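Side-chain contacts in putative uncharacterized protein (Coprinopsis cinerea, PDB 3W9A), which probably hydrolyses beta-glucans, as a glycoside hydrolase family 131 enzyme whose catalytic domain is a beta-jelly roll: residues A[64-67]-A[68-72]; A[100-104]-A[105-109]. All blocks are in the same frame, centred on the assembly; numbering follows the deposited sequence.

How the contacts relate
Both contacts show how a jelly roll closes the end of a strand, with side chains from just before and just after a bend folding onto one another. The strands concerned, 61-66 and 93-101, both pair with strand 213-224, and each loop leads to a strand of the other sheet. Asp214 lies between the two contacts, its carboxylate bonded to Thr65 of strand 61-66 and to Asn106 of contact 2. Their centres lie about 15 Å apart. Contact 1 is partly buried, and a carboxylate holds its turn directly. Contact 2 lies at the surface, where a weak hydroxyl bond, three waters and an arginine lying against alanine and proline share the work.

Contact 1 (A[64-67]-A[68-72]); sequences VTID and TTATW
Two donors of Thr69 meet the carboxylate of Asp67 from different directions, and both use OD1. The hydroxyl comes in on the syn side, close to the carboxylate plane, with Thr69 OG1 donating to Asp67 OD1 at 2.6 Å. Thr69 N reaches Asp67 OD1 from above that plane, 51° out of it, at 2.9 Å. The first torsion of Asp67 makes this possible: CG sits between its own backbone N and carbonyl carbon (chi1 67°), which brings OD1 round to the amide and hydroxyl of Thr69. A side-chain oxygen accepting from the amide two residues on defines an Asx turn, here superposed on a type I beta turn in which Ala70 N donates to Asp67 O at 3.0 Å (160°). The double turn ends strand 61-66 and starts the loop that carries the jelly-roll chain over to strand 77-83 of the other sheet. With an alanine in place of Asp67, both Thr69 donors would lack the OD1 they share, and the turn would probably be left to the single backbone bond from Ala70 N. The Thr69 hydroxyl is also bonded to Tyr43 and Arg42, which ties the turn to a neighbouring loop. The buried methyl of Ala70 points back toward the strand end, its CB 3.3 Å from Asp67 O and 4.5 Å from Ile66 CB. Ala70 is itself the centre of an inverse gamma turn, closed by a weak bond from Thr71 N to Thr69 O.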
loop_
_atom_site.group_PDB
_atom_site.type_symbol
_atom_site.label_atom_id
_atom_site.label_comp_id
_atom_site.label_asym_id
_atom_site.label_seq_id
_atom_site.Cartn_x
_atom_site.Cartn_y
_atom_site.Cartn_z
ATOM N N VAL A 64 6.061 7.775 1.478
ATOM C CA VAL A 64 5.096 8.381 0.561
ATOM C C VAL A 64 4.660 9.671 1.208
ATOM O O VAL A 64 4.143 9.639 2.299
ATOM C CB VAL A 64 3.892 7.424 0.342
ATOM C CG1 VAL A 64 2.714 8.145 -0.290
ATOM C CG2 VAL A 64 4.320 6.222 -0.490
ATOM N N THR A 65 4.865 10.804 0.539
ATOM C CA THR A 65 4.456 12.092 1.092
ATOM C C THR A 65 3.356 12.762 0.264
ATOM O O THR A 65 3.488 12.939 -0.951
ATOM C CB THR A 65 5.667 13.066 1.245
ATOM O OG1 THR A 65 6.640 12.508 2.133
ATOM C CG2 THR A 65 5.225 14.444 1.790
ATOM N N ILE A 66 2.291 13.177 0.946
ATOM C CA ILE A 66 1.283 14.051 0.359
ATOM C C ILE A 66 1.358 15.444 0.977
ATOM O O ILE A 66 1.504 15.599 2.190
ATOM C CB ILE A 66 -0.140 13.468 0.485
ATOM C CG1 ILE A 66 -0.450 13.079 1.938
ATOM C CG2 ILE A 66 -0.304 12.297 -0.482
ATOM C CD1 ILE A 66 -1.891 12.709 2.222
ATOM N N ASP A 67 1.344 16.466 0.132
ATOM C CA ASP A 67 1.219 17.835 0.621
ATOM C C ASP A 67 0.204 18.551 -0.238
ATOM O O ASP A 67 -0.437 17.913 -1.091
ATOM C CB ASP A 67 2.580 18.561 0.671
ATOM C CG ASP A 67 3.189 18.808 -0.702
ATOM O OD1 ASP A 67 2.522 18.663 -1.750
ATOM O OD2 ASP A 67 4.383 19.137 -0.726
ATOM N N THR A 68 0.053 19.859 -0.020
ATOM C CA THR A 68 -0.955 20.637 -0.712
ATOM C C THR A 68 -0.724 20.705 -2.217
ATOM O O THR A 68 -1.659 20.956 -2.949
ATOM C CB THR A 68 -1.081 22.081 -0.176
ATOM O OG1 THR A 68 0.126 22.807 -0.415
ATOM C CG2 THR A 68 -1.377 22.073 1.263
ATOM N N THR A 69 0.499 20.450 -2.677
ATOM C CA THR A 69 0.773 20.420 -4.118
ATOM C C THR A 69 0.558 19.055 -4.774
ATOM O O THR A 69 0.775 18.924 -5.976
ATOM C CB THR A 69 2.206 20.841 -4.425
ATOM O OG1 THR A 69 3.111 19.762 -4.083
ATOM C CG2 THR A 69 2.573 22.131 -3.670
ATOM N N ALA A 70 0.149 18.050 -4.000
ATOM C CA ALA A 70 0.032 16.675 -4.506
ATOM C C ALA A 70 -1.322 16.456 -5.167
ATOM O O ALA A 70 -2.147 15.681 -4.698
ATOM C CB ALA A 70 0.233 15.678 -3.370
ATOM N N THR A 71 -1.555 17.158 -6.257
ATOM C CA THR A 71 -2.875 17.268 -6.821
ATOM C C THR A 71 -2.772 16.780 -8.256
ATOM O O THR A 71 -1.973 17.305 -9.026
ATOM C CB THR A 71 -3.355 18.731 -6.741
ATOM O OG1 THR A 71 -2.348 19.611 -7.230
ATOM C CG2 THR A 71 -3.611 19.116 -5.310
ATOM N N TRP A 72 -3.543 15.752 -8.606
ATOM C CA TRP A 72 -3.427 15.158 -9.936
ATOM C C TRP A 72 -4.664 15.446 -10.787
ATOM O O TRP A 72 -4.612 16.252 -11.741
ATOM C CB TRP A 72 -3.171 13.653 -9.826
ATOM C CG TRP A 72 -3.061 12.995 -11.142
ATOM C CD1 TRP A 72 -2.161 13.283 -12.105
ATOM C CD2 TRP A 72 -3.888 11.950 -11.657
ATOM N NE1 TRP A 72 -2.365 12.488 -13.194
ATOM C CE2 TRP A 72 -3.421 11.654 -12.947
ATOM C CE3 TRP A 72 -4.975 11.226 -11.150
ATOM C CZ2 TRP A 72 -3.991 10.661 -13.746
ATOM C CZ3 TRP A 72 -5.553 10.238 -11.944
ATOM C CH2 TRP A 72 -5.065 9.969 -13.233
#

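Contact 2 (A[100-104]-A[105-109]); sequences IKRTN and TNAPD
Arg102 and Pro108 lie slantwise to each other, the arginine running as an extended chain from CG to NE across one corner of the pyrrolidine ring. Pro108 CD is the point of touch, 3.9 Å from Arg102 CB and 4.0 Å from Arg102 CD. Farther along, the guanidinium meets the methyl of Ala107, with Arg102 NH1 3.6 Å from Ala107 CB. The same nitrogen bends back to its neighbour's carbonyl, a weak bond of 2.8 Å from Arg102 NH1 to Thr103 O (128°), while Arg102 NE is bonded to Phe151 O outside the bend and fixes the group from another direction. Just beyond the arginine, the chain leaving strand 93-101 of the jelly roll makes an ST turn, although a weak one: Thr105 N donates to Thr103 OG1 at 3.1 Å. The threonine can offer that oxygen because OG1 stands between its backbone N and carbonyl carbon (chi1 68°), with CG2 turned beside the backbone N. Water supplies much of the remaining closure. One molecule joins Thr103 OG1 to Thr105 O, a second accepts from Thr103 N and also reaches Thr105 O, and a third links Asn104 O with Ala107 N, bridging the bend. Asn106 adopts a left-handed backbone conformation at the bend, and its ND2 is bonded to Asp214 of strand 213-224.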
loop_
_atom_site.group_PDB
_atom_site.type_symbol
_atom_site.label_atom_id
_atom_site.label_comp_id
_atom_site.label_asym_id
_atom_site.label_seq_id
_atom_site.Cartn_x
_atom_site.Cartn_y
_atom_site.Cartn_z
ATOM N N ILE A 100 2.964 -1.260 6.201
ATOM C CA ILE A 100 2.778 0.158 6.298
ATOM C C ILE A 100 2.997 0.658 7.740
ATOM O O ILE A 100 2.775 -0.065 8.727
ATOM C CB ILE A 100 1.386 0.512 5.728
ATOM C CG1 ILE A 100 1.206 2.018 5.573
ATOM C CG2 ILE A 100 0.266 -0.045 6.582
ATOM C CD1 ILE A 100 0.138 2.388 4.564
ATOM N N LYS A 101 3.487 1.885 7.858
ATOM C CA LYS A 101 3.551 2.546 9.157
ATOM C C LYS A 101 3.532 4.048 9.028
ATOM O O LYS A 101 3.699 4.609 7.929
ATOM C CB LYS A 101 4.810 2.157 9.923
ATOM C CG LYS A 101 6.081 2.839 9.431
ATOM C CD LYS A 101 7.090 3.033 10.549
ATOM C CE LYS A 101 8.283 3.824 10.061
ATOM N NZ LYS A 101 9.342 3.875 11.101
ATOM N N ARG A 102 3.355 4.683 10.183
ATOM C CA ARG A 102 3.529 6.123 10.329
ATOM C C ARG A 102 4.540 6.383 11.429
ATOM O O ARG A 102 4.895 5.469 12.174
ATOM C CB ARG A 102 2.199 6.793 10.666
ATOM C CG ARG A 102 1.588 6.394 12.002
ATOM C CD ARG A 102 0.588 7.454 12.419
ATOM N NE ARG A 102 0.207 7.365 13.812
ATOM C CZ ARG A 102 0.667 8.153 14.786
ATOM N NH1 ARG A 102 1.581 9.090 14.552
ATOM N NH2 ARG A 102 0.205 7.993 16.022
ATOM N N THR A 103 5.012 7.622 11.522
ATOM C CA THR A 103 5.809 8.060 12.676
ATOM C C THR A 103 5.073 9.201 13.353
ATOM O O THR A 103 3.908 9.477 13.047
ATOM C CB THR A 103 7.233 8.500 12.267
ATOM O OG1 THR A 103 7.191 9.704 11.479
ATOM C CG2 THR A 103 7.942 7.399 11.484
ATOM N N ASN A 104 5.746 9.856 14.286
ATOM C CA ASN A 104 5.233 11.076 14.874
ATOM C C ASN A 104 5.488 12.303 14.006
ATOM O O ASN A 104 4.818 13.322 14.153
ATOM C CB ASN A 104 5.835 11.248 16.255
ATOM C CG ASN A 104 5.132 10.401 17.298
ATOM O OD1 ASN A 104 3.949 10.072 17.165
ATOM N ND2 ASN A 104 5.839 10.070 18.341
ATOM N N THR A 105 6.448 12.202 13.089
ATOM C CA THR A 105 6.732 13.296 12.135
ATOM C C THR A 105 5.769 13.246 10.954
ATOM O O THR A 105 5.528 12.173 10.400
ATOM C CB THR A 105 8.172 13.220 11.629
ATOM O OG1 THR A 105 9.066 13.211 12.743
ATOM C CG2 THR A 105 8.515 14.398 10.752
ATOM N N ASN A 106 5.230 14.408 10.567
ATOM C CA ASN A 106 4.251 14.513 9.499
ATOM C C ASN A 106 3.184 13.421 9.635
ATOM O O ASN A 106 2.859 12.730 8.675
ATOM C CB ASN A 106 4.931 14.425 8.118
ATOM C CG ASN A 106 5.839 15.610 7.836
ATOM O OD1 ASN A 106 5.603 16.719 8.326
ATOM N ND2 ASN A 106 6.858 15.389 7.025
ATOM N N ALA A 107 2.665 13.273 10.854
ATOM C CA ALA A 107 1.741 12.203 11.178
ATOM C C ALA A 107 0.451 12.429 10.420
ATOM O O ALA A 107 -0.033 13.543 10.375
ATOM C CB ALA A 107 1.470 12.193 12.677
ATOM N N PRO A 108 -0.099 11.390 9.787
ATOM C CA PRO A 108 -1.396 11.583 9.161
ATOM C C PRO A 108 -2.440 12.179 10.126
ATOM O O PRO A 108 -2.435 11.855 11.310
ATOM C CB PRO A 108 -1.773 10.169 8.730
ATOM C CG PRO A 108 -0.463 9.521 8.445
ATOM C CD PRO A 108 0.489 10.084 9.449
ATOM N N ASP A 109 -3.315 13.032 9.596
ATOM C CA ASP A 109 -4.350 13.732 10.359
ATOM C C ASP A 109 -5.560 12.833 10.624
ATOM O O ASP A 109 -6.342 12.572 9.709
ATOM C CB ASP A 109 -4.785 14.960 9.570
ATOM C CG ASP A 109 -5.725 15.863 10.331
ATOM O OD1 ASP A 109 -6.358 15.439 11.307
ATOM O OD2 ASP A 109 -5.841 17.016 9.915
HETATM O O HOH W 1 4.208 9.689 9.603
HETATM O O HOH W 2 7.840 11.071 8.982
HETATM O O HOH W 3 2.905 15.286 12.929
#